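Local coordinates for protein D-3-phosphoglycerate dehydrogenase (Sulfolobus tokodaii, PDB 2EKL) that probably catalyses the NAD-dependent oxidation of D-3-phosphoglycerate, the first committed step of serine biosynthesis from that intermediate, at residues K7-D12 with E38-I43; P98-D103 with A296-Q301; G111-A116 with N162-K167; P217-M222 with V235-K240; V258-P263 with L270-H275. One frame throughout, in Å; residues are numbered along the deposited sequence.

Contact 1. Residues K7-D12 with E38-I43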
# COMPACT_ATOMS: atom_id res chain seq x y z
N LYS A 7 -1.56 -26.20 37.99
CA LYS A 7 -0.23 -25.68 37.67
C LYS A 7 -0.08 -25.39 36.17
O LYS A 7 -0.39 -26.21 35.32
CB LYS A 7 0.81 -26.71 38.10
CG LYS A 7 0.73 -27.02 39.59
CD LYS A 7 2.04 -27.62 40.12
CE LYS A 7 2.18 -29.11 39.80
NZ LYS A 7 3.50 -29.58 40.21
N ALA A 8 0.43 -24.21 35.84
CA ALA A 8 0.64 -23.83 34.44
C ALA A 8 2.10 -23.53 34.16
O ALA A 8 2.77 -22.87 34.95
CB ALA A 8 -0.22 -22.61 34.09
N LEU A 9 2.59 -24.01 33.02
CA LEU A 9 3.97 -23.78 32.61
C LEU A 9 3.99 -22.93 31.35
O LEU A 9 3.37 -23.29 30.35
CB LEU A 9 4.69 -25.10 32.34
CG LEU A 9 6.13 -24.99 31.81
CD1 LEU A 9 7.04 -24.42 32.89
CD2 LEU A 9 6.62 -26.36 31.38
N ILE A 10 4.68 -21.80 31.40
CA ILE A 10 4.79 -20.92 30.25
C ILE A 10 6.24 -21.08 29.81
O ILE A 10 7.17 -20.75 30.55
CB ILE A 10 4.48 -19.46 30.63
CG1 ILE A 10 3.06 -19.38 31.20
CG2 ILE A 10 4.60 -18.56 29.40
CD1 ILE A 10 2.61 -18.00 31.60
N THR A 11 6.42 -21.59 28.60
CA THR A 11 7.75 -21.89 28.09
C THR A 11 8.42 -20.85 27.20
O THR A 11 9.62 -20.97 26.91
CB THR A 11 7.71 -23.21 27.31
OG1 THR A 11 6.91 -23.03 26.13
CG2 THR A 11 7.08 -24.31 28.17
N ASP A 12 7.67 -19.84 26.78
CA ASP A 12 8.23 -18.81 25.91
C ASP A 12 7.87 -17.41 26.40
O ASP A 12 6.91 -17.23 27.15
CB ASP A 12 7.70 -18.97 24.49
CG ASP A 12 8.12 -20.28 23.86
OD1 ASP A 12 9.34 -20.54 23.78
OD2 ASP A 12 7.23 -21.05 23.44
N GLU A 38 15.23 -30.37 26.76
CA GLU A 38 15.46 -31.48 27.68
C GLU A 38 14.80 -31.25 29.03
O GLU A 38 14.12 -32.13 29.55
CB GLU A 38 16.97 -31.71 27.85
CG GLU A 38 17.33 -32.78 28.87
CD GLU A 38 18.76 -33.28 28.72
OE1 GLU A 38 19.60 -32.52 28.21
OE2 GLU A 38 19.03 -34.43 29.12
N GLU A 39 14.98 -30.05 29.58
CA GLU A 39 14.38 -29.73 30.87
C GLU A 39 12.86 -29.76 30.79
O GLU A 39 12.19 -30.14 31.75
CB GLU A 39 14.86 -28.35 31.35
CG GLU A 39 14.45 -27.98 32.78
CD GLU A 39 14.91 -29.00 33.82
OE1 GLU A 39 15.93 -29.68 33.60
OE2 GLU A 39 14.25 -29.09 34.88
N LEU A 40 12.31 -29.37 29.64
CA LEU A 40 10.86 -29.37 29.45
C LEU A 40 10.32 -30.78 29.65
O LEU A 40 9.34 -30.99 30.37
CB LEU A 40 10.50 -28.87 28.05
CG LEU A 40 9.02 -28.93 27.68
CD1 LEU A 40 8.20 -28.06 28.64
CD2 LEU A 40 8.84 -28.46 26.25
N LEU A 41 10.95 -31.75 28.99
CA LEU A 41 10.53 -33.14 29.09
C LEU A 41 10.63 -33.65 30.53
O LEU A 41 9.84 -34.49 30.95
CB LEU A 41 11.38 -34.02 28.19
CG LEU A 41 11.16 -33.89 26.68
CD1 LEU A 41 12.23 -34.66 25.93
CD2 LEU A 41 9.77 -34.40 26.32
N ASN A 42 11.60 -33.13 31.27
CA ASN A 42 11.79 -33.56 32.65
C ASN A 42 10.71 -33.07 33.61
O ASN A 42 10.43 -33.73 34.61
CB ASN A 42 13.16 -33.09 33.17
CG ASN A 42 14.32 -33.73 32.44
OD1 ASN A 42 14.35 -34.95 32.24
ND2 ASN A 42 15.29 -32.92 32.03
N ILE A 43 10.09 -31.93 33.30
CA ILE A 43 9.08 -31.38 34.20
C ILE A 43 7.66 -31.23 33.67
O ILE A 43 6.75 -30.93 34.44
CB ILE A 43 9.51 -30.00 34.72
CG1 ILE A 43 9.51 -28.98 33.58
CG2 ILE A 43 10.90 -30.09 35.34
CD1 ILE A 43 9.76 -27.55 34.03

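Contact 2. Residues P98-D103 with A296-Q301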
# COMPACT_ATOMS: atom_id res chain seq x y z
N PRO A 98 -7.29 -17.75 16.76
CA PRO A 98 -7.65 -17.79 15.34
C PRO A 98 -8.32 -16.51 14.83
O PRO A 98 -9.26 -16.00 15.45
CB PRO A 98 -8.56 -19.01 15.24
CG PRO A 98 -9.22 -19.04 16.59
CD PRO A 98 -8.06 -18.75 17.52
N GLY A 99 -7.83 -16.00 13.70
CA GLY A 99 -8.39 -14.80 13.10
C GLY A 99 -7.98 -13.49 13.77
O GLY A 99 -8.38 -12.42 13.33
N ALA A 100 -7.16 -13.58 14.81
CA ALA A 100 -6.71 -12.40 15.55
C ALA A 100 -5.98 -11.32 14.76
O ALA A 100 -5.97 -10.15 15.17
CB ALA A 100 -5.85 -12.84 16.72
N SER A 101 -5.37 -11.68 13.63
CA SER A 101 -4.62 -10.70 12.86
C SER A 101 -5.21 -10.35 11.50
O SER A 101 -4.56 -9.67 10.70
CB SER A 101 -3.19 -11.19 12.67
OG SER A 101 -3.14 -12.27 11.76
N THR A 102 -6.43 -10.80 11.23
CA THR A 102 -7.07 -10.56 9.94
C THR A 102 -6.86 -9.19 9.31
O THR A 102 -6.29 -9.10 8.22
CB THR A 102 -8.59 -10.83 10.02
OG1 THR A 102 -8.82 -12.19 10.42
CG2 THR A 102 -9.25 -10.59 8.66
N ASP A 103 -7.30 -8.12 9.97
CA ASP A 103 -7.16 -6.79 9.37
C ASP A 103 -5.72 -6.37 9.10
O ASP A 103 -5.44 -5.67 8.13
CB ASP A 103 -7.86 -5.72 10.22
CG ASP A 103 -9.38 -5.85 10.18
OD1 ASP A 103 -9.93 -6.33 9.16
OD2 ASP A 103 -10.03 -5.47 11.18
N ALA A 296 -2.79 -11.84 22.35
CA ALA A 296 -2.64 -12.07 23.78
C ALA A 296 -3.98 -12.14 24.49
O ALA A 296 -4.22 -13.06 25.28
CB ALA A 296 -1.78 -10.96 24.39
N GLU A 297 -4.87 -11.19 24.21
CA GLU A 297 -6.19 -11.15 24.84
C GLU A 297 -7.05 -12.35 24.49
O GLU A 297 -7.71 -12.93 25.36
CB GLU A 297 -6.94 -9.88 24.45
CG GLU A 297 -6.21 -8.59 24.78
CD GLU A 297 -7.07 -7.37 24.56
OE1 GLU A 297 -7.75 -7.30 23.51
OE2 GLU A 297 -7.06 -6.47 25.42
N MET A 298 -7.06 -12.72 23.22
CA MET A 298 -7.85 -13.85 22.77
C MET A 298 -7.33 -15.16 23.34
O MET A 298 -8.11 -16.02 23.76
CB MET A 298 -7.86 -13.92 21.25
CG MET A 298 -8.65 -12.81 20.59
SD MET A 298 -8.75 -13.05 18.82
CE MET A 298 -9.43 -14.72 18.76
N THR A 299 -6.01 -15.33 23.34
CA THR A 299 -5.43 -16.55 23.87
C THR A 299 -5.75 -16.63 25.36
O THR A 299 -6.07 -17.70 25.88
CB THR A 299 -3.90 -16.58 23.66
OG1 THR A 299 -3.62 -16.54 22.25
CG2 THR A 299 -3.30 -17.86 24.25
N THR A 300 -5.68 -15.49 26.04
CA THR A 300 -5.98 -15.44 27.47
C THR A 300 -7.46 -15.75 27.73
O THR A 300 -7.79 -16.56 28.61
CB THR A 300 -5.66 -14.05 28.05
OG1 THR A 300 -4.27 -13.78 27.90
CG2 THR A 300 -6.02 -13.99 29.55
N GLN A 301 -8.35 -15.14 26.96
CA GLN A 301 -9.77 -15.38 27.15
C GLN A 301 -10.17 -16.81 26.80
O GLN A 301 -10.99 -17.42 27.50
CB GLN A 301 -10.61 -14.40 26.33
CG GLN A 301 -12.08 -14.44 26.71
CD GLN A 301 -12.30 -14.34 28.21
OE1 GLN A 301 -11.94 -13.34 28.84
NE2 GLN A 301 -12.88 -15.39 28.80

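Contact 3. Residues G111-A116 with N162-K167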
# COMPACT_ATOMS: atom_id res chain seq x y z
N GLY A 111 -1.05 -3.25 0.72
CA GLY A 111 0.18 -2.49 0.64
C GLY A 111 1.17 -3.15 -0.31
O GLY A 111 1.82 -2.46 -1.11
N LEU A 112 1.31 -4.47 -0.22
CA LEU A 112 2.22 -5.21 -1.10
C LEU A 112 1.78 -5.11 -2.56
O LEU A 112 2.61 -4.93 -3.46
CB LEU A 112 2.30 -6.68 -0.67
CG LEU A 112 3.13 -6.98 0.58
CD1 LEU A 112 2.96 -8.43 1.01
CD2 LEU A 112 4.60 -6.69 0.27
N MET A 113 0.48 -5.22 -2.80
CA MET A 113 -0.04 -5.14 -4.16
C MET A 113 0.33 -3.80 -4.80
O MET A 113 0.80 -3.76 -5.94
CB MET A 113 -1.57 -5.30 -4.15
CG MET A 113 -2.21 -5.11 -5.52
SD MET A 113 -4.01 -5.35 -5.49
CE MET A 113 -4.54 -3.89 -4.60
N ILE A 114 0.12 -2.71 -4.07
CA ILE A 114 0.43 -1.39 -4.60
C ILE A 114 1.94 -1.19 -4.72
O ILE A 114 2.41 -0.63 -5.71
CB ILE A 114 -0.18 -0.29 -3.70
CG1 ILE A 114 -1.70 -0.42 -3.70
CG2 ILE A 114 0.21 1.09 -4.23
CD1 ILE A 114 -2.40 0.44 -2.65
N ALA A 115 2.69 -1.64 -3.72
CA ALA A 115 4.15 -1.49 -3.77
C ALA A 115 4.72 -2.22 -4.98
O ALA A 115 5.63 -1.72 -5.64
CB ALA A 115 4.78 -2.03 -2.49
N ALA A 116 4.17 -3.39 -5.28
CA ALA A 116 4.62 -4.18 -6.43
C ALA A 116 4.24 -3.51 -7.75
O ALA A 116 5.05 -3.42 -8.67
CB ALA A 116 4.00 -5.58 -6.37
N ASN A 162 -12.43 -3.89 -4.53
CA ASN A 162 -13.63 -3.44 -5.22
C ASN A 162 -13.76 -1.93 -5.07
O ASN A 162 -14.10 -1.22 -6.02
CB ASN A 162 -14.87 -4.14 -4.66
CG ASN A 162 -16.16 -3.60 -5.25
OD1 ASN A 162 -16.89 -2.84 -4.60
ND2 ASN A 162 -16.45 -3.97 -6.49
N ALA A 163 -13.47 -1.43 -3.86
CA ALA A 163 -13.56 0.00 -3.60
C ALA A 163 -12.50 0.76 -4.40
O ALA A 163 -12.66 1.95 -4.69
CB ALA A 163 -13.41 0.27 -2.10
N MET A 164 -11.42 0.07 -4.75
CA MET A 164 -10.34 0.67 -5.53
C MET A 164 -10.71 0.64 -7.02
O MET A 164 -9.91 1.00 -7.87
CB MET A 164 -9.03 -0.10 -5.31
CG MET A 164 -8.50 0.01 -3.88
SD MET A 164 -7.02 -1.01 -3.62
CE MET A 164 -5.86 -0.24 -4.74
N GLY A 165 -11.94 0.21 -7.31
CA GLY A 165 -12.38 0.18 -8.70
C GLY A 165 -11.93 -1.04 -9.49
O GLY A 165 -11.99 -1.04 -10.73
N MET A 166 -11.47 -2.08 -8.80
CA MET A 166 -11.05 -3.30 -9.47
C MET A 166 -12.22 -4.27 -9.56
O MET A 166 -13.14 -4.24 -8.73
CB MET A 166 -9.91 -3.98 -8.69
CG MET A 166 -8.70 -3.09 -8.44
SD MET A 166 -7.31 -4.01 -7.73
CE MET A 166 -6.68 -4.77 -9.23
N LYS A 167 -12.21 -5.10 -10.59
CA LYS A 167 -13.22 -6.13 -10.72
C LYS A 167 -12.74 -7.31 -9.97
O LYS A 167 -11.65 -7.79 -10.18
CB LYS A 167 -13.38 -6.54 -12.18
CG LYS A 167 -13.88 -5.36 -13.00
CD LYS A 167 -14.42 -5.64 -14.41
CE LYS A 167 -14.64 -4.30 -15.13
NZ LYS A 167 -15.20 -4.50 -16.47

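Contact 4. Residues P217-M222 with V235-K240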
# COMPACT_ATOMS: atom_id res chain seq x y z
N PRO A 217 0.89 -25.48 -14.63
CA PRO A 217 -0.31 -25.27 -15.46
C PRO A 217 -0.99 -23.93 -15.17
O PRO A 217 -1.46 -23.26 -16.09
CB PRO A 217 -1.19 -26.46 -15.10
CG PRO A 217 -0.19 -27.52 -14.72
CD PRO A 217 0.79 -26.73 -13.88
N GLN A 218 -1.04 -23.57 -13.90
CA GLN A 218 -1.66 -22.32 -13.48
C GLN A 218 -0.88 -21.11 -13.99
O GLN A 218 -1.47 -20.13 -14.44
CB GLN A 218 -1.78 -22.26 -11.95
CG GLN A 218 -2.73 -23.30 -11.34
CD GLN A 218 -2.24 -24.73 -11.48
OE1 GLN A 218 -1.09 -25.04 -11.18
NE2 GLN A 218 -3.12 -25.62 -11.92
N PHE A 219 0.45 -21.18 -13.91
CA PHE A 219 1.28 -20.08 -14.39
C PHE A 219 1.07 -19.89 -15.89
O PHE A 219 1.06 -18.77 -16.39
CB PHE A 219 2.76 -20.37 -14.12
CG PHE A 219 3.23 -19.91 -12.76
CD1 PHE A 219 3.39 -18.56 -12.49
CD2 PHE A 219 3.51 -20.84 -11.76
CE1 PHE A 219 3.81 -18.12 -11.23
CE2 PHE A 219 3.93 -20.41 -10.50
CZ PHE A 219 4.08 -19.06 -10.23
N GLU A 220 0.91 -21.00 -16.61
CA GLU A 220 0.72 -20.92 -18.06
C GLU A 220 -0.62 -20.26 -18.40
O GLU A 220 -0.72 -19.54 -19.39
CB GLU A 220 0.78 -22.33 -18.66
CG GLU A 220 0.92 -22.37 -20.18
CD GLU A 220 2.13 -21.59 -20.68
OE1 GLU A 220 3.22 -21.74 -20.10
OE2 GLU A 220 1.98 -20.84 -21.67
N LEU A 221 -1.63 -20.51 -17.58
CA LEU A 221 -2.96 -19.95 -17.80
C LEU A 221 -3.03 -18.45 -17.52
O LEU A 221 -3.90 -17.75 -18.04
CB LEU A 221 -3.98 -20.65 -16.90
CG LEU A 221 -4.53 -22.02 -17.34
CD1 LEU A 221 -5.19 -22.71 -16.16
CD2 LEU A 221 -5.51 -21.82 -18.49
N MET A 222 -2.11 -17.95 -16.69
CA MET A 222 -2.11 -16.54 -16.32
C MET A 222 -1.97 -15.55 -17.46
O MET A 222 -1.46 -15.87 -18.54
CB MET A 222 -1.02 -16.28 -15.29
CG MET A 222 -1.26 -16.93 -13.95
SD MET A 222 0.14 -16.63 -12.87
CE MET A 222 -0.17 -17.82 -11.58
N VAL A 235 4.39 -22.23 0.48
CA VAL A 235 4.17 -23.52 -0.18
C VAL A 235 2.99 -23.57 -1.14
O VAL A 235 2.86 -24.51 -1.92
CB VAL A 235 4.01 -24.67 0.86
CG1 VAL A 235 5.26 -24.75 1.73
CG2 VAL A 235 2.78 -24.45 1.71
N ALA A 236 2.13 -22.55 -1.09
CA ALA A 236 0.98 -22.51 -1.99
C ALA A 236 1.45 -22.23 -3.41
O ALA A 236 0.72 -22.43 -4.38
CB ALA A 236 0.00 -21.41 -1.54
N VAL A 237 2.70 -21.79 -3.53
CA VAL A 237 3.29 -21.47 -4.83
C VAL A 237 4.53 -22.29 -5.15
O VAL A 237 5.38 -22.50 -4.29
CB VAL A 237 3.69 -19.97 -4.90
CG1 VAL A 237 4.36 -19.67 -6.24
CG2 VAL A 237 2.46 -19.10 -4.70
N ASN A 238 4.63 -22.74 -6.40
CA ASN A 238 5.79 -23.49 -6.85
C ASN A 238 6.85 -22.42 -7.10
O ASN A 238 6.80 -21.72 -8.12
CB ASN A 238 5.48 -24.24 -8.15
CG ASN A 238 6.65 -25.06 -8.66
OD1 ASN A 238 7.81 -24.68 -8.48
ND2 ASN A 238 6.35 -26.17 -9.31
N GLY A 239 7.79 -22.28 -6.17
CA GLY A 239 8.82 -21.26 -6.29
C GLY A 239 9.71 -21.36 -7.51
O GLY A 239 10.12 -20.35 -8.08
N LYS A 240 10.02 -22.59 -7.92
CA LYS A 240 10.87 -22.78 -9.08
C LYS A 240 10.11 -22.39 -10.35
O LYS A 240 10.68 -21.80 -11.26
CB LYS A 240 11.35 -24.23 -9.13
CG LYS A 240 12.27 -24.56 -7.96
CD LYS A 240 12.61 -26.04 -7.86
CE LYS A 240 13.54 -26.31 -6.69
NZ LYS A 240 13.88 -27.75 -6.55

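Contact 5. Residues V258-P263 with L270-H275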
# COMPACT_ATOMS: atom_id res chain seq x y z
N VAL A 258 5.70 -13.92 2.78
CA VAL A 258 6.15 -15.26 3.16
C VAL A 258 7.11 -15.88 2.15
O VAL A 258 6.91 -15.79 0.94
CB VAL A 258 4.94 -16.21 3.35
CG1 VAL A 258 4.06 -15.70 4.48
CG2 VAL A 258 4.15 -16.31 2.06
N PHE A 259 8.17 -16.51 2.66
CA PHE A 259 9.16 -17.15 1.80
C PHE A 259 9.32 -18.60 2.23
O PHE A 259 9.15 -18.93 3.40
CB PHE A 259 10.50 -16.41 1.89
CG PHE A 259 11.06 -15.99 0.56
CD1 PHE A 259 10.38 -15.06 -0.23
CD2 PHE A 259 12.25 -16.53 0.08
CE1 PHE A 259 10.89 -14.67 -1.47
CE2 PHE A 259 12.76 -16.15 -1.15
CZ PHE A 259 12.08 -15.22 -1.93
N TRP A 260 9.64 -19.46 1.27
CA TRP A 260 9.81 -20.89 1.54
C TRP A 260 10.76 -21.09 2.72
O TRP A 260 10.54 -21.94 3.57
CB TRP A 260 10.31 -21.57 0.27
CG TRP A 260 9.33 -21.38 -0.85
CD1 TRP A 260 8.28 -22.20 -1.17
CD2 TRP A 260 9.23 -20.25 -1.73
NE1 TRP A 260 7.53 -21.65 -2.19
CE2 TRP A 260 8.09 -20.45 -2.55
CE3 TRP A 260 9.99 -19.09 -1.90
CZ2 TRP A 260 7.70 -19.53 -3.52
CZ3 TRP A 260 9.60 -18.17 -2.87
CH2 TRP A 260 8.46 -18.40 -3.67
N ASN A 261 11.81 -20.27 2.75
CA ASN A 261 12.80 -20.28 3.83
C ASN A 261 13.08 -18.82 4.16
O ASN A 261 13.42 -18.04 3.27
CB ASN A 261 14.08 -20.98 3.39
CG ASN A 261 13.99 -22.49 3.47
OD1 ASN A 261 13.85 -23.06 4.56
ND2 ASN A 261 14.04 -23.16 2.33
N GLU A 262 12.93 -18.46 5.43
CA GLU A 262 13.15 -17.09 5.87
C GLU A 262 14.27 -17.02 6.91
O GLU A 262 14.06 -17.36 8.08
CB GLU A 262 11.85 -16.53 6.47
CG GLU A 262 10.63 -16.74 5.57
CD GLU A 262 9.30 -16.43 6.25
OE1 GLU A 262 9.27 -16.28 7.49
OE2 GLU A 262 8.27 -16.34 5.54
N PRO A 263 15.48 -16.59 6.51
CA PRO A 263 15.91 -16.16 5.18
C PRO A 263 16.09 -17.34 4.24
O PRO A 263 16.16 -18.49 4.68
CB PRO A 263 17.25 -15.46 5.44
CG PRO A 263 17.26 -15.20 6.93
CD PRO A 263 16.58 -16.42 7.48
N LEU A 270 17.41 -17.86 -3.41
CA LEU A 270 18.27 -16.69 -3.38
C LEU A 270 18.11 -15.89 -4.67
O LEU A 270 18.11 -14.66 -4.65
CB LEU A 270 19.72 -17.13 -3.20
CG LEU A 270 19.98 -17.80 -1.85
CD1 LEU A 270 21.36 -18.44 -1.83
CD2 LEU A 270 19.83 -16.77 -0.75
N GLU A 271 17.99 -16.58 -5.80
CA GLU A 271 17.84 -15.90 -7.08
C GLU A 271 16.54 -15.09 -7.11
O GLU A 271 16.50 -13.98 -7.63
CB GLU A 271 17.86 -16.90 -8.24
CG GLU A 271 18.30 -16.26 -9.55
CD GLU A 271 18.40 -17.25 -10.70
OE1 GLU A 271 18.88 -18.38 -10.47
OE2 GLU A 271 18.01 -16.88 -11.83
N LEU A 272 15.48 -15.67 -6.55
CA LEU A 272 14.19 -15.00 -6.49
C LEU A 272 14.30 -13.75 -5.61
O LEU A 272 13.91 -12.66 -6.02
CB LEU A 272 13.12 -15.92 -5.90
CG LEU A 272 12.42 -16.91 -6.83
CD1 LEU A 272 11.56 -17.85 -6.01
CD2 LEU A 272 11.57 -16.15 -7.84
N LEU A 273 14.83 -13.93 -4.41
CA LEU A 273 14.96 -12.81 -3.48
C LEU A 273 15.67 -11.60 -4.07
O LEU A 273 15.25 -10.46 -3.85
CB LEU A 273 15.69 -13.27 -2.21
CG LEU A 273 15.92 -12.18 -1.15
CD1 LEU A 273 14.58 -11.64 -0.67
CD2 LEU A 273 16.72 -12.75 0.01
N LYS A 274 16.75 -11.83 -4.82
CA LYS A 274 17.51 -10.72 -5.40
C LYS A 274 16.94 -10.12 -6.68
O LYS A 274 17.43 -9.08 -7.14
CB LYS A 274 18.96 -11.17 -5.66
CG LYS A 274 19.12 -12.12 -6.82
CD LYS A 274 20.59 -12.47 -7.03
CE LYS A 274 20.77 -13.49 -8.16
NZ LYS A 274 20.41 -12.95 -9.49
N HIS A 275 15.93 -10.75 -7.26
CA HIS A 275 15.34 -10.26 -8.50
C HIS A 275 14.56 -8.97 -8.27
O HIS A 275 13.83 -8.84 -7.28
CB HIS A 275 14.42 -11.31 -9.12
CG HIS A 275 14.14 -11.08 -10.57
ND1 HIS A 275 14.80 -11.75 -11.57
CD2 HIS A 275 13.30 -10.21 -11.18
CE1 HIS A 275 14.38 -11.31 -12.75
NE2 HIS A 275 13.47 -10.37 -12.54

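Contact 1. Residues K7-D12 with E38-I43
Leu9, Thr11, Leu40 and Ile43 meet mainly through methyl groups. Leu9 shows how strand reaches helix. Its CB leaves the strand toward the helix, and neither CB nor CG lies within 4.5 Å of segment 38-43. With CG anti to the backbone N (chi1 176°), the branch extends away from the strand, and the two terminal methyls do the touching. Leu9 CD2 rests on Leu40 CD1 at 3.6 Å, the closest approach of the contact, and on Ile43 CD1 at 4.3 Å. The other methyl, Leu9 CD1, also comes to 4.3 Å from Ile43 CD1. The Leu9 and Leu40 side chains cross obliquely, whereas Thr11 meets Leu40 at about a right angle. Thr11 turns its methyl to the helix, CG2 lying 3.9 Å from Leu40 CD1, while its hydroxyl OG1 is hydrogen-bonded to Thr56 OG1. Leu40 CD1 therefore rests in the notch between the Leu9 and Thr11 methyls. Such methyl-to-methyl packing is typical of the parallel alpha/beta fold: helix 37-43 lies in the beta-alpha-beta crossover from strand 28-31 to strand 49-52 and covers strand 7-10, which runs between them in the five-stranded sheet.

Contact 2. Residues P98-D103 with A296-Q301
Gly99 O, in the turn whose neighbours Pro98 and Ala100 touch Met298, is gripped twice by one residue. Thr102 OG1 donates to Gly99 O at 3.0 Å and Thr102 N to Gly99 O at 3.3 Å, both from the same face of the carbonyl plane; the hydroxyl, tilted 28° from that plane, reinforces the type I beta turn from Gly99 to Thr102. The turn leads into helix 102-118 with Ser101 at the N-cap position. Across the contact everything rests on Met298. Its chain is bent at chi3 (55°), which swings the methyl beside the turn's backbone. Met298 SD lies 3.6 Å from Ala100 CB and Met298 CE 3.6 Å from the carbonyl oxygen Pro98 O, while Pro98 CD stays at 4.4 Å from Met298 CE. The sulfur thus covers an alanine methyl and the methyl reaches a carbonyl oxygen, a mainly apolar contact of modest extent, 116 Å² in all. One polar tie lies next to it: Ala100 O is hydrogen-bonded to Arg294 NH2, one turn earlier on the helix of Met298. Ser101 touches the bound NAD and Pro98 packs on Arg152, an NAD-binding residue. The contact thus joins the loop between strand 93-95 and helix 102-118 to the long helix 289-309, whose other side packs on helix 16-24.

Contact 3. Residues G111-A116 with N162-K167
Met113 and Met164 reach toward each other tip to tip, and their methyls form the centre of the contact. Met113 CE lies 3.9 Å from Met164 CE and also 3.9 Å from Met164 SD, so it sits against the end of the thioether and not on one atom alone. From a second direction Met166 SD approaches Met113 CE at 4.2 Å. On the neighbouring helix position Ile114 CD1 touches Met164 CE at 4.1 Å, coming in at a slant. Met113 leaves its helix extended, with CG anti to the backbone N (chi1 175°), and all three methionines bend only at chi3, near the sulfur, which brings their ends together between backbones that come no nearer than 11.0 Å, CA to CA, at Ile114 and Met164. What places Met164 and Met166 is the end of helix 152-163: Gly165, with positive phi (82°), is the C-prime residue of a Schellman motif, with Met166 N bonded back to Ala161 O and Gly165 N to Asn162 O (2.9 Å). Further out, Leu140 and Ile145 pack on Met113, and in the second subunit Glu107 packs on Ile114 and Ile160 on Met164. The chemistry is wholly apolar: dispersion between polarisable thioethers and methyls joins helix 102-118 to the end of helix 152-163 at the dimer interface, with no directional bond to fix the register of the two segments.

Contact 4. Residues P217-M222 with V235-K240
Phe219 points its ring from helix 216-221 into the bend at Val237 and Asn238. The far end of the ring does the touching: CZ of Phe219 lies 4.0 Å from CG1 of Val237, a methyl that sits at the ring edge, near its plane, and the two side chains cross at about a right angle. Val237 presents that methyl because CG1 is anti to its backbone N (chi1 178°). One ring atom along, Phe219 CE2 comes within 4.0 Å of the carbonyl oxygen Asn238 O, in an oblique approach. The ring is held from elsewhere too, since Tyr245 meets it with the two planes only about 10° apart and Ile228 packs on it from the sheet. Asn238 is fixed by its own side chain: as N-cap of helix 239-247 it bonds through OD1 to Ala241 N, while ND2 goes to Asp215 OD1. The backbone that Phe219 leans against is therefore anchored at the start of a helix. At 83 Å² the buried area is small. Dispersion at a ring edge supplies the cohesion, with no polar bond between the two segments, and joins helix 216-221 to the residues that lead into helix 239-247.

Contact 5. Residues V258-P263 with L270-H275
Phe259 drives its ring at the helix backbone of Leu272 and Leu273, and this is the tight side. Phe259 CZ comes to 3.9 Å from Leu273 N, which lies at the ring edge near its plane, and to 4.2 Å from Leu272 CB. A chi1 of -126°, far from a staggered value, aims the ring there. Over one face of that ring, Trp260 CZ3 stands 3.9 Å above the plane, over the centre, and the same Trp260 CZ3 reaches Leu272 CD1 at 3.7 Å; the indole and the leucine cross at about a right angle. Trp260 NE1 is hydrogen-bonded to Val237 O. The loose side lies at Pro263 and Leu270, both exposed, whose side chains stay at the margin and bury very little. In the loop, Glu262 OE2 takes Phe259 N through its anti lone pair at 2.9 Å, nearly straight at 169°, while OE1 bonds to His283 ND1. Phe132 of the second subunit packs on Phe259, and Lys128 NZ of that subunit is hydrogen-bonded to Leu273 O. Across the two segments, apolar packing of aromatic rings joins the loop to helix 267-274, whereas polar bonds fix the loop that presents them, next to the subunit interface.

How the contacts relate
Contact 1 lies in the domain built on the five-stranded sheet, about 46 Å centre to centre from contact 3, whereas contacts 3, 4 and 5 belong to the NAD-binding domain. Contact 2 lies between them and uses helix 102-118, whose later turns take part in contact 3. Contacts 1, 3, 4 and 5 are mostly buried; contact 2 is only partly so. Their chemistry shifts with place: branched aliphatic methyls over a strand in contact 1, thioethers in contacts 2 and 3, aromatic rings against aliphatic groups in contacts 4 and 5. Only contacts 4 and 5 touch, Gly239 O lying 3.5 Å from Leu272 CD1. Contacts 3 and 5 meet the second subunit through several residues, contact 2 through Asp103.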